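Local coordinates for endonuclease V (Streptomyces avermitilis, PDB 3GOC), which probably repairs deaminated DNA with the help of magnesium, nicking the duplex at the second phosphodiester bond 3' to a deoxyinosine, at residues A17-I29 with H120-L133. Sequence-based numbering, arbitrary orientation.
Sequences ARAVQDELRGRVI and HPRRFGLASHLGVL
Arg122 takes hold of Asp22 side-on, and arginine suits the task because NE and NH2, on one edge of its flat group, match the two oxygens of a carboxylate. Arg122 NH2 reaches Asp22 OD2 at 3.0 Å, on the syn lone pair and exactly in the guanidinium plane, while Arg122 NE meets Asp22 OD1 at 2.9 Å along a more bent path. The two flat groups are turned 36° apart. Arg25 NH1 reaches the same Asp22 OD1 (2.9 Å) from the opposite face of the carboxylate, so a single aspartate ties together two arginines, and its charge probably offsets their mutual repulsion. Arg18 lays its CD over one guanidinium face of Arg122. A lysine in place of Arg122 has a single nitrogen to offer, so one of the two bonds would probably be lost and the carboxylate left freer to turn about its remaining hold from Arg25.

Deeper in, Gln21 runs extended beyond CG (chi2 -176°), which carries its amide down beside His120. There Gln21 NE2 bonds to Gly87 O, an acceptor shared with His120 NE2, and to a water 3.0 Å away that also joins Phe124 O and His129 ND1. An amide suits this buried place because it carries polarity without charge.

Phe124 is the apolar centre. With CG anti to the backbone N (chi1 -162°), its flat ring fits between two backbones, Gln21 O over one face and His129 N over the other. Leu24 CB presses on Phe124 CZ at 3.4 Å, and Val28 CG2 meets the ring edge. Branched Val132 divides its methyls: CG1 lies 3.4 Å from Arg27 CB, and CG2 packs 3.6 Å from Val28 CG2.

Helix 14-24 and the residues following it, to Val28, are thus fastened to loop 120-125 and one side of helix 126-134, through His129, Val132 and Leu133. Charges keep to the partly exposed side, while water and Gly87 O satisfy the buried polar groups, letting this RNase H-like fold set a polar layer beside an apolar one.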
loop_
_atom_site.group_PDB
_atom_site.type_symbol
_atom_site.label_atom_id
_atom_site.label_comp_id
_atom_site.label_asym_id
_atom_site.label_seq_id
_atom_site.Cartn_x
_atom_site.Cartn_y
_atom_site.Cartn_z
ATOM N N ALA A 17 -35.216 9.510 3.255
ATOM C CA ALA A 17 -33.843 9.160 2.917
ATOM C C ALA A 17 -32.879 9.545 4.035
ATOM O O ALA A 17 -32.010 8.758 4.408
ATOM C CB ALA A 17 -33.432 9.829 1.598
ATOM N N ARG A 18 -33.021 10.759 4.564
ATOM C CA ARG A 18 -32.149 11.187 5.651
ATOM C C ARG A 18 -32.359 10.288 6.866
ATOM O O ARG A 18 -31.411 9.975 7.587
ATOM C CB ARG A 18 -32.418 12.643 6.035
ATOM C CG ARG A 18 -32.000 13.652 4.975
ATOM C CD ARG A 18 -31.918 15.049 5.572
ATOM N NE ARG A 18 -33.194 15.469 6.147
ATOM C CZ ARG A 18 -34.156 16.080 5.465
ATOM N NH1 ARG A 18 -35.286 16.413 6.067
ATOM N NH2 ARG A 18 -33.979 16.379 4.186
ATOM N N ALA A 19 -33.601 9.867 7.087
ATOM C CA ALA A 19 -33.911 8.993 8.214
ATOM C C ALA A 19 -33.191 7.658 8.047
ATOM O O ALA A 19 -32.702 7.089 9.022
ATOM C CB ALA A 19 -35.420 8.778 8.315
ATOM N N VAL A 20 -33.125 7.162 6.814
ATOM C CA VAL A 20 -32.438 5.899 6.545
ATOM C C VAL A 20 -30.955 6.078 6.850
ATOM O O VAL A 20 -30.330 5.214 7.464
ATOM C CB VAL A 20 -32.615 5.446 5.065
ATOM C CG1 VAL A 20 -31.713 4.248 4.768
ATOM C CG2 VAL A 20 -34.070 5.076 4.800
ATOM N N GLN A 21 -30.390 7.206 6.433
ATOM C CA GLN A 21 -28.975 7.464 6.687
ATOM C C GLN A 21 -28.667 7.495 8.179
ATOM O O GLN A 21 -27.696 6.887 8.623
ATOM C CB GLN A 21 -28.549 8.795 6.062
ATOM C CG GLN A 21 -28.696 8.853 4.551
ATOM C CD GLN A 21 -28.179 10.158 3.981
ATOM O OE1 GLN A 21 -28.500 11.230 4.487
ATOM N NE2 GLN A 21 -27.391 10.076 2.913
ATOM N N ASP A 22 -29.484 8.204 8.949
ATOM C CA ASP A 22 -29.237 8.291 10.385
ATOM C C ASP A 22 -29.404 6.946 11.088
ATOM O O ASP A 22 -28.748 6.681 12.095
ATOM C CB ASP A 22 -30.150 9.336 11.032
ATOM C CG ASP A 22 -29.848 10.747 10.557
ATOM O OD1 ASP A 22 -28.691 11.012 10.165
ATOM O OD2 ASP A 22 -30.763 11.594 10.592
ATOM N N GLU A 23 -30.273 6.096 10.555
ATOM C CA GLU A 23 -30.511 4.788 11.148
ATOM C C GLU A 23 -29.422 3.779 10.784
ATOM O O GLU A 23 -28.948 3.033 11.644
ATOM C CB GLU A 23 -31.883 4.271 10.718
ATOM C CG GLU A 23 -33.030 5.138 11.229
ATOM C CD GLU A 23 -34.337 4.906 10.491
ATOM O OE1 GLU A 23 -35.344 5.565 10.833
ATOM O OE2 GLU A 23 -34.362 4.069 9.564
ATOM N N LEU A 24 -29.018 3.765 9.517
ATOM C CA LEU A 24 -27.990 2.834 9.059
ATOM C C LEU A 24 -26.570 3.216 9.479
ATOM O O LEU A 24 -25.689 2.356 9.547
ATOM C CB LEU A 24 -28.045 2.688 7.534
ATOM C CG LEU A 24 -29.264 1.976 6.939
ATOM C CD1 LEU A 24 -29.129 1.914 5.424
ATOM C CD2 LEU A 24 -29.377 0.570 7.522
ATOM N N ARG A 25 -26.348 4.494 9.764
ATOM C CA ARG A 25 -25.023 4.959 10.163
ATOM C C ARG A 25 -24.580 4.265 11.445
ATOM O O ARG A 25 -23.386 4.104 11.691
ATOM C CB ARG A 25 -25.028 6.471 10.385
ATOM C CG ARG A 25 -23.639 7.082 10.468
ATOM C CD ARG A 25 -23.628 8.328 11.338
ATOM N NE ARG A 25 -24.759 9.209 11.056
ATOM C CZ ARG A 25 -24.970 10.370 11.669
ATOM N NH1 ARG A 25 -26.026 11.105 11.352
ATOM N NH2 ARG A 25 -24.122 10.794 12.596
ATOM N N GLY A 26 -25.553 3.858 12.256
ATOM C CA GLY A 26 -25.247 3.187 13.507
ATOM C C GLY A 26 -24.651 1.804 13.326
ATOM O O GLY A 26 -24.186 1.193 14.288
ATOM N N ARG A 27 -24.663 1.302 12.097
ATOM C CA ARG A 27 -24.108 -0.015 11.826
ATOM C C ARG A 27 -22.665 0.078 11.336
ATOM O O ARG A 27 -21.982 -0.934 11.211
ATOM C CB ARG A 27 -24.972 -0.751 10.793
ATOM C CG ARG A 27 -26.384 -1.057 11.288
ATOM C CD ARG A 27 -26.764 -2.506 11.033
ATOM N NE ARG A 27 -27.127 -2.758 9.643
ATOM C CZ ARG A 27 -28.260 -2.345 9.084
ATOM N NH1 ARG A 27 -28.514 -2.619 7.810
ATOM N NH2 ARG A 27 -29.143 -1.668 9.804
ATOM N N VAL A 28 -22.201 1.295 11.075
ATOM C CA VAL A 28 -20.841 1.500 10.593
ATOM C C VAL A 28 -19.798 1.126 11.639
ATOM O O VAL A 28 -19.919 1.488 12.809
ATOM C CB VAL A 28 -20.618 2.973 10.166
ATOM C CG1 VAL A 28 -19.163 3.194 9.769
ATOM C CG2 VAL A 28 -21.538 3.321 8.998
ATOM N N ILE A 29 -18.779 0.389 11.209
ATOM C CA ILE A 29 -17.693 -0.026 12.091
ATOM C C ILE A 29 -16.451 0.779 11.722
ATOM O O ILE A 29 -16.015 0.777 10.567
ATOM C CB ILE A 29 -17.421 -1.538 11.951
ATOM C CG1 ILE A 29 -18.638 -2.319 12.466
ATOM C CG2 ILE A 29 -16.162 -1.923 12.724
ATOM C CD1 ILE A 29 -18.579 -3.818 12.213
ATOM N N HIS A 120 -18.839 12.945 4.451
ATOM C CA HIS A 120 -20.165 13.233 3.929
ATOM C C HIS A 120 -20.906 14.104 4.942
ATOM O O HIS A 120 -20.658 14.006 6.142
ATOM C CB HIS A 120 -20.862 11.883 3.712
ATOM C CG HIS A 120 -22.298 11.975 3.310
ATOM N ND1 HIS A 120 -23.321 12.089 4.226
ATOM C CD2 HIS A 120 -22.886 11.935 2.091
ATOM C CE1 HIS A 120 -24.478 12.116 3.589
ATOM N NE2 HIS A 120 -24.241 12.025 2.293
ATOM N N PRO A 121 -21.810 14.981 4.469
ATOM C CA PRO A 121 -22.569 15.860 5.365
ATOM C C PRO A 121 -23.202 15.146 6.559
ATOM O O PRO A 121 -23.314 15.721 7.641
ATOM C CB PRO A 121 -23.602 16.503 4.432
ATOM C CG PRO A 121 -23.674 15.553 3.255
ATOM C CD PRO A 121 -22.234 15.177 3.074
ATOM N N ARG A 122 -23.613 13.896 6.362
ATOM C CA ARG A 122 -24.207 13.120 7.441
ATOM C C ARG A 122 -23.329 11.930 7.804
ATOM O O ARG A 122 -23.784 10.963 8.420
ATOM C CB ARG A 122 -25.611 12.641 7.057
ATOM C CG ARG A 122 -26.719 13.610 7.445
ATOM C CD ARG A 122 -28.091 13.023 7.155
ATOM N NE ARG A 122 -29.015 13.199 8.272
ATOM C CZ ARG A 122 -29.466 14.375 8.699
ATOM N NH1 ARG A 122 -29.082 15.495 8.103
ATOM N NH2 ARG A 122 -30.309 14.427 9.721
ATOM N N ARG A 123 -22.061 12.014 7.415
ATOM C CA ARG A 123 -21.090 10.962 7.692
ATOM C C ARG A 123 -21.586 9.609 7.189
ATOM O O ARG A 123 -21.315 8.572 7.791
ATOM C CB ARG A 123 -20.819 10.890 9.198
ATOM C CG ARG A 123 -20.380 12.214 9.816
ATOM C CD ARG A 123 -18.981 12.615 9.365
ATOM N NE ARG A 123 -18.528 13.840 10.029
ATOM C CZ ARG A 123 -18.858 15.071 9.653
ATOM N NH1 ARG A 123 -19.647 15.264 8.602
ATOM N NH2 ARG A 123 -18.409 16.115 10.336
ATOM N N PHE A 124 -22.310 9.617 6.076
ATOM C CA PHE A 124 -22.832 8.372 5.530
ATOM C C PHE A 124 -22.924 8.425 4.010
ATOM O O PHE A 124 -24.010 8.334 3.436
ATOM C CB PHE A 124 -24.204 8.073 6.142
ATOM C CG PHE A 124 -24.638 6.641 5.983
ATOM C CD1 PHE A 124 -25.727 6.313 5.180
ATOM C CD2 PHE A 124 -23.980 5.625 6.669
ATOM C CE1 PHE A 124 -26.144 4.986 5.050
ATOM C CE2 PHE A 124 -24.383 4.295 6.548
ATOM C CZ PHE A 124 -25.472 3.976 5.747
ATOM N N GLY A 125 -21.770 8.575 3.367
ATOM C CA GLY A 125 -21.727 8.624 1.917
ATOM C C GLY A 125 -21.788 7.232 1.308
ATOM O O GLY A 125 -21.895 6.233 2.024
ATOM N N LEU A 126 -21.690 7.173 -0.014
ATOM C CA LEU A 126 -21.767 5.925 -0.767
ATOM C C LEU A 126 -20.991 4.744 -0.189
ATOM O O LEU A 126 -21.541 3.655 -0.013
ATOM C CB LEU A 126 -21.304 6.170 -2.204
ATOM C CG LEU A 126 -21.247 4.951 -3.125
ATOM C CD1 LEU A 126 -22.660 4.434 -3.367
ATOM C CD2 LEU A 126 -20.586 5.344 -4.443
ATOM N N ALA A 127 -19.713 4.952 0.101
ATOM C CA ALA A 127 -18.897 3.872 0.628
ATOM C C ALA A 127 -19.411 3.315 1.952
ATOM O O ALA A 127 -19.401 2.100 2.164
ATOM C CB ALA A 127 -17.448 4.326 0.772
ATOM N N SER A 128 -19.861 4.186 2.846
ATOM C CA SER A 128 -20.361 3.719 4.135
ATOM C C SER A 128 -21.713 3.026 3.987
ATOM O O SER A 128 -21.980 2.012 4.634
ATOM C CB SER A 128 -20.483 4.892 5.109
ATOM O OG SER A 128 -19.204 5.412 5.421
ATOM N N HIS A 129 -22.550 3.581 3.122
ATOM C CA HIS A 129 -23.880 3.051 2.857
ATOM C C HIS A 129 -23.752 1.655 2.247
ATOM O O HIS A 129 -24.425 0.711 2.672
ATOM C CB HIS A 129 -24.599 4.016 1.909
ATOM C CG HIS A 129 -26.086 3.842 1.855
ATOM N ND1 HIS A 129 -26.934 4.865 1.485
ATOM C CD2 HIS A 129 -26.876 2.764 2.075
ATOM C CE1 HIS A 129 -28.180 4.425 1.479
ATOM N NE2 HIS A 129 -28.172 3.152 1.832
ATOM N N LEU A 130 -22.865 1.518 1.265
ATOM C CA LEU A 130 -22.655 0.230 0.609
ATOM C C LEU A 130 -22.043 -0.768 1.592
ATOM O O LEU A 130 -22.395 -1.950 1.599
ATOM C CB LEU A 130 -21.733 0.406 -0.601
ATOM C CG LEU A 130 -21.428 -0.839 -1.434
ATOM C CD1 LEU A 130 -22.693 -1.329 -2.139
ATOM C CD2 LEU A 130 -20.350 -0.495 -2.456
ATOM N N GLY A 131 -21.130 -0.279 2.424
ATOM C CA GLY A 131 -20.485 -1.138 3.403
ATOM C C GLY A 131 -21.465 -1.769 4.378
ATOM O O GLY A 131 -21.451 -2.980 4.612
ATOM N N VAL A 132 -22.331 -0.947 4.955
ATOM C CA VAL A 132 -23.307 -1.453 5.911
ATOM C C VAL A 132 -24.327 -2.410 5.284
ATOM O O VAL A 132 -24.733 -3.390 5.915
ATOM C CB VAL A 132 -24.037 -0.287 6.612
ATOM C CG1 VAL A 132 -25.203 -0.816 7.444
ATOM C CG2 VAL A 132 -23.050 0.454 7.509
ATOM N N LEU A 133 -24.738 -2.144 4.047
ATOM C CA LEU A 133 -25.708 -3.017 3.390
ATOM C C LEU A 133 -25.118 -4.369 2.995
ATOM O O LEU A 133 -25.806 -5.389 3.047
ATOM C CB LEU A 133 -26.287 -2.336 2.148
ATOM C CG LEU A 133 -27.155 -1.101 2.403
ATOM C CD1 LEU A 133 -27.625 -0.531 1.074
ATOM C CD2 LEU A 133 -28.345 -1.472 3.276
HETATM O O HOH W 1 -26.103 7.637 1.659
#